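Local coordinates for protein tryptophanyl-tRNA synthetase (Campylobacter jejuni subsp. jejuni, PDB 3TZL) that catalyses the ATP-dependent attachment of tryptophan to its cognate tRNA, as a homodimeric class I aminoacyl-tRNA synthetase, at residues 16-21 with 236-241; 199-204 with 208-213. All blocks are in the same frame, centred on the assembly; numbering follows the deposited sequence.

Contact 1: residues 16-21 with 236-241. With ADP (adenosine-5'-diphosphate), chain I.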
ATOM      1  N   LEU B  16      20.627 -11.144  17.923  1.00 44.07           N
ATOM      2  CA  LEU B  16      20.873 -10.013  18.818  1.00 41.28           C
ATOM      3  C   LEU B  16      22.118 -10.235  19.693  1.00 39.43           C
ATOM      4  O   LEU B  16      22.274 -11.295  20.290  1.00 39.30           O
ATOM      5  CB  LEU B  16      19.668  -9.787  19.710  1.00 38.11           C
ATOM      6  CG  LEU B  16      18.444  -9.172  19.045  1.00 37.77           C
ATOM      7  CD1 LEU B  16      17.321  -9.152  20.037  1.00 37.31           C
ATOM      8  CD2 LEU B  16      18.757  -7.760  18.540  1.00 37.20           C
ATOM      9  N   HIS B  17      22.994  -9.236  19.755  1.00 40.00           N
ATOM     10  CA  HIS B  17      24.204  -9.342  20.568  1.00 44.33           C
ATOM     11  C   HIS B  17      24.252  -8.295  21.680  1.00 42.38           C
ATOM     12  O   HIS B  17      23.441  -7.375  21.713  1.00 39.24           O
ATOM     13  CB  HIS B  17      25.472  -9.305  19.697  1.00 46.63           C
ATOM     14  CG  HIS B  17      25.561  -8.120  18.785  1.00 46.93           C
ATOM     15  ND1 HIS B  17      25.847  -6.851  19.239  1.00 45.34           N
ATOM     16  CD2 HIS B  17      25.428  -8.022  17.439  1.00 46.49           C
ATOM     17  CE1 HIS B  17      25.874  -6.016  18.213  1.00 48.00           C
ATOM     18  NE2 HIS B  17      25.620  -6.702  17.112  1.00 47.77           N
ATOM     19  N   ILE B  18      25.197  -8.427  22.604  1.00 44.94           N
ATOM     20  CA  ILE B  18      25.222  -7.515  23.751  1.00 41.79           C
ATOM     21  C   ILE B  18      25.471  -6.058  23.356  1.00 44.58           C
ATOM     22  O   ILE B  18      25.269  -5.152  24.159  1.00 48.07           O
ATOM     23  CB  ILE B  18      26.205  -7.973  24.834  1.00 37.59           C
ATOM     24  CG1 ILE B  18      27.629  -8.045  24.283  1.00 35.11           C
ATOM     25  CG2 ILE B  18      25.775  -9.335  25.393  1.00 38.89           C
ATOM     26  CD1 ILE B  18      28.696  -8.279  25.396  1.00 39.60           C
ATOM     27  N   GLY B  19      25.895  -5.839  22.113  1.00 42.65           N
ATOM     28  CA  GLY B  19      26.048  -4.497  21.583  1.00 41.08           C
ATOM     29  C   GLY B  19      24.699  -3.846  21.296  1.00 43.08           C
ATOM     30  O   GLY B  19      24.488  -2.674  21.595  1.00 44.30           O
ATOM     31  N   ASN B  20      23.786  -4.610  20.707  1.00 41.56           N
ATOM     32  CA  ASN B  20      22.413  -4.145  20.531  1.00 42.30           C
ATOM     33  C   ASN B  20      21.789  -3.850  21.881  1.00 45.95           C
ATOM     34  O   ASN B  20      21.062  -2.875  22.039  1.00 46.72           O
ATOM     35  CB  ASN B  20      21.573  -5.195  19.799  1.00 38.77           C
ATOM     36  CG  ASN B  20      22.136  -5.541  18.441  1.00 46.15           C
ATOM     37  OD1 ASN B  20      22.505  -6.685  18.190  1.00 46.94           O
ATOM     38  ND2 ASN B  20      22.210  -4.550  17.553  1.00 45.01           N
ATOM     39  N   TYR B  21      22.086  -4.697  22.860  1.00 46.02           N
ATOM     40  CA  TYR B  21      21.488  -4.543  24.175  1.00 42.10           C
ATOM     41  C   TYR B  21      21.966  -3.300  24.896  1.00 46.23           C
ATOM     42  O   TYR B  21      21.167  -2.435  25.253  1.00 50.76           O
ATOM     43  CB  TYR B  21      21.731  -5.765  25.055  1.00 43.34           C
ATOM     44  CG  TYR B  21      21.080  -5.593  26.402  1.00 41.43           C
ATOM     45  CD1 TYR B  21      19.701  -5.531  26.509  1.00 41.13           C
ATOM     46  CD2 TYR B  21      21.832  -5.455  27.547  1.00 40.78           C
ATOM     47  CE1 TYR B  21      19.081  -5.349  27.714  1.00 43.29           C
ATOM     48  CE2 TYR B  21      21.216  -5.277  28.777  1.00 46.57           C
ATOM     49  CZ  TYR B  21      19.835  -5.225  28.846  1.00 45.28           C
ATOM     50  OH  TYR B  21      19.195  -5.049  30.046  1.00 45.71           O
ATOM     51  N   PHE B 236      38.082  -7.715  30.253  1.00 48.03           N
ATOM     52  CA  PHE B 236      37.694  -6.758  31.276  1.00 52.59           C
ATOM     53  C   PHE B 236      36.703  -5.727  30.735  1.00 54.14           C
ATOM     54  O   PHE B 236      35.668  -5.494  31.351  1.00 54.38           O
ATOM     55  CB  PHE B 236      38.903  -6.068  31.890  1.00 52.20           C
ATOM     56  CG  PHE B 236      38.559  -5.190  33.052  1.00 55.95           C
ATOM     57  CD1 PHE B 236      38.517  -5.709  34.339  1.00 55.63           C
ATOM     58  CD2 PHE B 236      38.270  -3.846  32.862  1.00 56.14           C
ATOM     59  CE1 PHE B 236      38.195  -4.902  35.414  1.00 59.05           C
ATOM     60  CE2 PHE B 236      37.950  -3.036  33.932  1.00 59.13           C
ATOM     61  CZ  PHE B 236      37.908  -3.563  35.209  1.00 60.62           C
ATOM     62  N   LYS B 237      37.017  -5.133  29.584  1.00 52.77           N
ATOM     63  CA  LYS B 237      36.146  -4.134  28.970  1.00 53.76           C
ATOM     64  C   LYS B 237      34.723  -4.661  28.770  1.00 51.77           C
ATOM     65  O   LYS B 237      33.753  -3.934  28.976  1.00 55.21           O
ATOM     66  CB  LYS B 237      36.706  -3.673  27.628  1.00 58.70           C
ATOM     67  CG  LYS B 237      37.964  -2.837  27.710  1.00 67.62           C
ATOM     68  CD  LYS B 237      38.437  -2.462  26.309  1.00 72.62           C
ATOM     69  CE  LYS B 237      39.474  -1.345  26.337  1.00 74.66           C
ATOM     70  NZ  LYS B 237      40.643  -1.666  27.206  1.00 78.74           N
ATOM     71  N   ILE B 238      34.603  -5.921  28.365  1.00 46.48           N
ATOM     72  CA  ILE B 238      33.292  -6.537  28.201  1.00 46.90           C
ATOM     73  C   ILE B 238      32.650  -6.919  29.544  1.00 48.47           C
ATOM     74  O   ILE B 238      31.440  -6.781  29.721  1.00 46.90           O
ATOM     75  CB  ILE B 238      33.354  -7.760  27.270  1.00 48.22           C
ATOM     76  CG1 ILE B 238      33.764  -7.330  25.860  1.00 42.52           C
ATOM     77  CG2 ILE B 238      31.996  -8.472  27.200  1.00 42.50           C
ATOM     78  CD1 ILE B 238      34.116  -8.494  24.978  1.00 41.40           C
ATOM     79  N   ALA B 239      33.459  -7.377  30.493  1.00 48.02           N
ATOM     80  CA  ALA B 239      32.939  -7.720  31.816  1.00 45.27           C
ATOM     81  C   ALA B 239      32.312  -6.510  32.515  1.00 47.11           C
ATOM     82  O   ALA B 239      31.323  -6.658  33.233  1.00 45.40           O
ATOM     83  CB  ALA B 239      34.024  -8.324  32.682  1.00 39.89           C
ATOM     84  N   LYS B 240      32.889  -5.327  32.297  1.00 47.93           N
ATOM     85  CA  LYS B 240      32.426  -4.085  32.926  1.00 53.10           C
ATOM     86  C   LYS B 240      30.927  -3.866  32.769  1.00 47.50           C
ATOM     87  O   LYS B 240      30.276  -3.322  33.663  1.00 52.78           O
ATOM     88  CB  LYS B 240      33.151  -2.870  32.338  1.00 58.85           C
ATOM     89  CG  LYS B 240      34.626  -2.792  32.659  1.00 68.96           C
ATOM     90  CD  LYS B 240      35.305  -1.682  31.865  1.00 78.17           C
ATOM     91  CE  LYS B 240      34.833  -0.302  32.303  1.00 84.62           C
ATOM     92  NZ  LYS B 240      35.337   0.042  33.661  1.00 87.39           N
ATOM     93  N   LEU B 241      30.399  -4.297  31.625  1.00 40.31           N
ATOM     94  CA  LEU B 241      29.012  -4.073  31.250  1.00 40.81           C
ATOM     95  C   LEU B 241      28.053  -4.772  32.195  1.00 44.19           C
ATOM     96  O   LEU B 241      26.895  -4.370  32.336  1.00 51.81           O
ATOM     97  CB  LEU B 241      28.773  -4.600  29.831  1.00 39.72           C
ATOM     98  CG  LEU B 241      29.600  -3.994  28.699  1.00 45.25           C
ATOM     99  CD1 LEU B 241      29.372  -4.760  27.416  1.00 40.12           C
ATOM    100  CD2 LEU B 241      29.229  -2.526  28.512  1.00 52.89           C
TER
HETATM  101  PB  ADP I 330      25.432  -4.644  13.375  1.00 84.42           P
HETATM  102  O1B ADP I 330      25.962  -5.769  14.218  1.00 81.06           O
HETATM  103  O2B ADP I 330      24.471  -5.090  12.301  1.00 88.92           O
HETATM  104  O3B ADP I 330      26.462  -3.648  12.880  1.00 90.92           O
HETATM  105  PA  ADP I 330      23.010  -3.394  14.126  1.00 93.32           P
HETATM  106  O1A ADP I 330      22.119  -4.546  14.520  1.00 88.07           O
HETATM  107  O2A ADP I 330      22.901  -2.828  12.726  1.00 97.66           O
HETATM  108  O3A ADP I 330      24.536  -3.844  14.439  1.00 51.90           O
HETATM  109  O5' ADP I 330      22.776  -2.192  15.181  1.00 73.26           O
HETATM  110  C5' ADP I 330      21.467  -1.867  15.650  1.00 71.51           C
HETATM  111  C4' ADP I 330      21.565  -0.885  16.814  1.00 69.94           C
HETATM  112  O4' ADP I 330      22.313  -1.448  17.896  1.00 69.03           O
HETATM  113  C3' ADP I 330      22.264   0.396  16.397  1.00 71.48           C
HETATM  114  O3' ADP I 330      21.297   1.446  16.319  1.00 73.07           O
HETATM  115  C2' ADP I 330      23.285   0.689  17.480  1.00 70.28           C
HETATM  116  O2' ADP I 330      22.875   1.816  18.261  1.00 71.53           O
HETATM  117  C1' ADP I 330      23.298  -0.529  18.383  1.00 66.80           C
HETATM  118  N9  ADP I 330      24.642  -1.172  18.366  1.00 61.80           N
HETATM  119  C8  ADP I 330      25.042  -2.165  17.543  1.00 60.17           C
HETATM  120  N7  ADP I 330      26.326  -2.537  17.790  1.00 59.00           N
HETATM  121  C5  ADP I 330      26.765  -1.766  18.802  1.00 59.14           C
HETATM  122  C6  ADP I 330      28.030  -1.636  19.560  1.00 61.60           C
HETATM  123  N6  ADP I 330      29.094  -2.426  19.267  1.00 61.36           N
HETATM  124  N1  ADP I 330      28.078  -0.707  20.543  1.00 63.76           N
HETATM  125  C2  ADP I 330      27.022   0.084  20.831  1.00 62.78           C
HETATM  126  N3  ADP I 330      25.841   0.022  20.184  1.00 57.65           N
HETATM  127  C4  ADP I 330      25.657  -0.869  19.178  1.00 59.01           C
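I238 and L241, three residues apart in the 236-241 segment, receive the same methyl group of I18, and this apolar contact buries 93 Å² in all. F236, earlier in the segment, turns elsewhere and sets its ring edge-to-face with those of H230 and Y255. At I238 the CG2 branch does the touching: with CG1 beside the backbone N (chi1 -64°), CG2 is the branch left facing I18, and it reaches I18 CD1 at 3.8 Å, the two side chains crossing at about a right angle. L241 follows with its CD1, which comes to 4.1 Å from I18 CD1. The distances are those of ordinary van der Waals packing.

I18 belongs to the HIGH region, and the residues beside it grip the nucleotide. H17 is the N-cap of helix 18-30 and forms a capping box with N20, whose OD1 takes H17 N on a lone pair in the carbonyl plane (3.0 Å, 179°). The same OD1 stands over one face of the H17 ring. At the ring edge, H17 NE2 donates to ADP O1B at 3.1 Å, while N20 ND2 serves both O1A and O4' of the ADP, bridging phosphate and ribose. Thus the N-terminal end of helix 18-30 holds ADP while the side chain of I18 points toward helix 234-239; around that helix, L269 of helix 262-276 packs on I238, and A239 touches both L251 of helix 245-257 and L269.

Contact 2: residues 199-204 with 208-213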
ATOM      1  N   ASN B 199      32.321 -10.548  15.299  1.00 54.57           N
ATOM      2  CA  ASN B 199      33.037 -10.390  16.549  1.00 52.00           C
ATOM      3  C   ASN B 199      32.067 -10.262  17.725  1.00 51.34           C
ATOM      4  O   ASN B 199      32.383  -9.621  18.730  1.00 49.53           O
ATOM      5  CB  ASN B 199      33.960  -9.167  16.469  1.00 51.26           C
ATOM      6  CG  ASN B 199      33.197  -7.860  16.325  1.00 52.19           C
ATOM      7  OD1 ASN B 199      31.967  -7.841  16.201  1.00 51.16           O
ATOM      8  ND2 ASN B 199      33.929  -6.752  16.355  1.00 52.22           N
ATOM      9  N   THR B 200      30.885 -10.861  17.587  1.00 47.49           N
ATOM     10  CA  THR B 200      29.796 -10.600  18.522  1.00 46.55           C
ATOM     11  C   THR B 200      29.764 -11.544  19.724  1.00 43.83           C
ATOM     12  O   THR B 200      30.369 -12.600  19.721  1.00 43.09           O
ATOM     13  CB  THR B 200      28.409 -10.623  17.814  1.00 49.00           C
ATOM     14  OG1 THR B 200      28.101 -11.952  17.379  1.00 47.06           O
ATOM     15  CG2 THR B 200      28.410  -9.706  16.607  1.00 52.49           C
ATOM     16  N   ILE B 201      29.052 -11.128  20.759  1.00 45.74           N
ATOM     17  CA  ILE B 201      28.645 -12.019  21.833  1.00 40.62           C
ATOM     18  C   ILE B 201      27.124 -11.964  21.882  1.00 38.23           C
ATOM     19  O   ILE B 201      26.539 -10.916  22.176  1.00 36.11           O
ATOM     20  CB  ILE B 201      29.249 -11.607  23.169  1.00 37.90           C
ATOM     21  CG1 ILE B 201      30.744 -11.907  23.177  1.00 33.95           C
ATOM     22  CG2 ILE B 201      28.579 -12.354  24.318  1.00 37.02           C
ATOM     23  CD1 ILE B 201      31.463 -11.314  24.358  1.00 34.90           C
ATOM     24  N   ASP B 202      26.496 -13.090  21.553  1.00 40.57           N
ATOM     25  CA  ASP B 202      25.047 -13.157  21.386  1.00 43.50           C
ATOM     26  C   ASP B 202      24.315 -13.393  22.708  1.00 47.48           C
ATOM     27  O   ASP B 202      24.864 -13.970  23.655  1.00 49.66           O
ATOM     28  CB  ASP B 202      24.670 -14.229  20.352  1.00 42.13           C
ATOM     29  CG  ASP B 202      25.323 -13.987  18.993  1.00 47.28           C
ATOM     30  OD1 ASP B 202      25.562 -12.818  18.637  1.00 45.16           O
ATOM     31  OD2 ASP B 202      25.609 -14.971  18.283  1.00 52.79           O
ATOM     32  N   ILE B 203      23.070 -12.934  22.752  1.00 44.20           N
ATOM     33  CA  ILE B 203      22.263 -12.952  23.962  1.00 40.22           C
ATOM     34  C   ILE B 203      21.492 -14.248  24.100  1.00 37.08           C
ATOM     35  O   ILE B 203      21.368 -14.790  25.193  1.00 36.37           O
ATOM     36  CB  ILE B 203      21.240 -11.813  23.932  1.00 38.63           C
ATOM     37  CG1 ILE B 203      21.964 -10.467  23.969  1.00 38.94           C
ATOM     38  CG2 ILE B 203      20.262 -11.939  25.083  1.00 34.73           C
ATOM     39  CD1 ILE B 203      21.035  -9.282  23.873  1.00 40.39           C
ATOM     40  N   PHE B 204      20.967 -14.735  22.982  1.00 35.15           N
ATOM     41  CA  PHE B 204      20.068 -15.871  22.995  1.00 39.59           C
ATOM     42  C   PHE B 204      20.674 -17.102  22.326  1.00 46.06           C
ATOM     43  O   PHE B 204      20.012 -17.792  21.566  1.00 49.85           O
ATOM     44  CB  PHE B 204      18.731 -15.491  22.346  1.00 40.07           C
ATOM     45  CG  PHE B 204      18.017 -14.382  23.066  1.00 38.59           C
ATOM     46  CD1 PHE B 204      17.463 -14.599  24.317  1.00 37.25           C
ATOM     47  CD2 PHE B 204      17.915 -13.122  22.504  1.00 36.47           C
ATOM     48  CE1 PHE B 204      16.813 -13.580  24.989  1.00 34.01           C
ATOM     49  CE2 PHE B 204      17.279 -12.097  23.180  1.00 33.22           C
ATOM     50  CZ  PHE B 204      16.725 -12.334  24.425  1.00 30.85           C
ATOM     51  N   LYS B 208      27.049 -23.339  24.730  1.00 59.93           N
ATOM     52  CA  LYS B 208      28.157 -23.786  23.895  1.00 64.35           C
ATOM     53  C   LYS B 208      28.603 -22.679  22.945  1.00 57.53           C
ATOM     54  O   LYS B 208      29.796 -22.447  22.750  1.00 56.53           O
ATOM     55  CB  LYS B 208      27.760 -25.029  23.088  1.00 72.40           C
ATOM     56  CG  LYS B 208      28.918 -25.659  22.304  1.00 79.30           C
ATOM     57  CD  LYS B 208      28.441 -26.699  21.292  1.00 86.32           C
ATOM     58  CE  LYS B 208      27.555 -26.066  20.220  1.00 90.88           C
ATOM     59  NZ  LYS B 208      28.252 -24.984  19.457  1.00 93.25           N
ATOM     60  N   THR B 209      27.633 -21.998  22.351  1.00 53.18           N
ATOM     61  CA  THR B 209      27.917 -20.919  21.416  1.00 51.59           C
ATOM     62  C   THR B 209      28.512 -19.693  22.115  1.00 49.41           C
ATOM     63  O   THR B 209      29.392 -19.018  21.575  1.00 50.90           O
ATOM     64  CB  THR B 209      26.650 -20.535  20.642  1.00 56.60           C
ATOM     65  OG1 THR B 209      26.191 -21.673  19.901  1.00 61.81           O
ATOM     66  CG2 THR B 209      26.929 -19.402  19.695  1.00 55.45           C
ATOM     67  N   LEU B 210      28.039 -19.417  23.326  1.00 46.21           N
ATOM     68  CA  LEU B 210      28.592 -18.335  24.140  1.00 44.70           C
ATOM     69  C   LEU B 210      30.044 -18.637  24.552  1.00 48.31           C
ATOM     70  O   LEU B 210      30.931 -17.785  24.424  1.00 50.17           O
ATOM     71  CB  LEU B 210      27.710 -18.094  25.376  1.00 41.67           C
ATOM     72  CG  LEU B 210      28.246 -17.035  26.343  1.00 49.10           C
ATOM     73  CD1 LEU B 210      28.285 -15.666  25.659  1.00 48.59           C
ATOM     74  CD2 LEU B 210      27.456 -16.990  27.655  1.00 44.30           C
ATOM     75  N   LYS B 211      30.282 -19.855  25.037  1.00 50.55           N
ATOM     76  CA  LYS B 211      31.632 -20.306  25.379  1.00 53.20           C
ATOM     77  C   LYS B 211      32.589 -20.108  24.204  1.00 52.59           C
ATOM     78  O   LYS B 211      33.710 -19.629  24.372  1.00 53.77           O
ATOM     79  CB  LYS B 211      31.611 -21.776  25.813  1.00 59.79           C
ATOM     80  CG  LYS B 211      32.908 -22.273  26.449  1.00 68.34           C
ATOM     81  CD  LYS B 211      32.834 -23.764  26.773  1.00 76.65           C
ATOM     82  CE  LYS B 211      34.124 -24.279  27.415  1.00 82.28           C
ATOM     83  NZ  LYS B 211      34.251 -25.762  27.304  1.00 85.66           N
ATOM     84  N   LYS B 212      32.120 -20.458  23.012  1.00 57.82           N
ATOM     85  CA  LYS B 212      32.898 -20.345  21.783  1.00 57.81           C
ATOM     86  C   LYS B 212      33.219 -18.882  21.472  1.00 53.08           C
ATOM     87  O   LYS B 212      34.356 -18.535  21.155  1.00 54.39           O
ATOM     88  CB  LYS B 212      32.105 -20.976  20.634  1.00 62.77           C
ATOM     89  CG  LYS B 212      32.896 -21.290  19.375  1.00 66.97           C
ATOM     90  CD  LYS B 212      31.973 -21.866  18.293  1.00 72.34           C
ATOM     91  CE  LYS B 212      30.931 -20.827  17.826  1.00 76.71           C
ATOM     92  NZ  LYS B 212      29.942 -21.350  16.820  1.00 75.77           N
ATOM     93  N   GLN B 213      32.212 -18.022  21.578  1.00 50.36           N
ATOM     94  CA  GLN B 213      32.388 -16.606  21.283  1.00 47.98           C
ATOM     95  C   GLN B 213      33.322 -15.950  22.283  1.00 47.32           C
ATOM     96  O   GLN B 213      34.207 -15.184  21.908  1.00 45.66           O
ATOM     97  CB  GLN B 213      31.037 -15.902  21.257  1.00 44.73           C
ATOM     98  CG  GLN B 213      30.205 -16.361  20.074  1.00 45.78           C
ATOM     99  CD  GLN B 213      28.833 -15.728  20.004  1.00 47.56           C
ATOM    100  OE1 GLN B 213      28.325 -15.166  20.984  1.00 43.09           O
ATOM    101  NE2 GLN B 213      28.217 -15.823  18.833  1.00 47.76           N
TER
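Q213 takes the largest share of this contact (85 of 228 Å²), because its terminal amide is bonded at both ends to D202. Q213 OE1 accepts from D202 N at 2.8 Å with an N-H...O angle of 166°, the donor being tilted modestly from the carbonyl plane. The other end, Q213 NE2, donates to D202 OD2, also at 2.8 Å. That bond lies in the amide plane of Q213 but meets the carboxylate from above, 70° out of its plane, with the two flat groups nearly perpendicular. With the chain extended beyond CG (chi2 179°), the amide is carried from the helix to the 199-204 loop, and its CD lies 3.5 Å from T200 O. The carboxylate is itself steadied, since T200 OG1 donates to D202 OD1 at 3.0 Å on the syn side, though tilted out of the carboxylate plane.

Beside this polar grip sits a small apolar one: I201 CG2 meets L210 CD1 at 3.6 Å. L210 also packs on N270, V273 and N274 of helix 262-276. The solvent side is different in character. K208, K211 and K212 of the same helix are exposed and make no contact with the loop.

Two bonds to one amide fix its rotation and leave little doubt which end is oxygen and which nitrogen. Sharing one residue between a backbone N-H and a carboxylate ties the loop just after the KMSKS region to helix 207-215, and D202, so held, also touches H17 of the HIGH region.

Overall arrangement
The centres of contacts 1 and 2 lie about 11 Å apart, on the same side of the chain's centre, and contact 2 is nested within the long chain excursion closed by contact 1. Segment 16-21 opens helix 18-30; 199-204 and helix 207-215 come much later, with helix 234-239 next in order. The two contacts meet directly: I18 N lies 2.9 Å from I201 O and L16 O 3.1 Å from I203 N, both probable hydrogen bonds, while H17 CD2 packs on T200 CG2. The HIGH region, one signature motif of class I synthetases, is thereby joined to the chain that follows the other, KMSKS, beside the bound ADP.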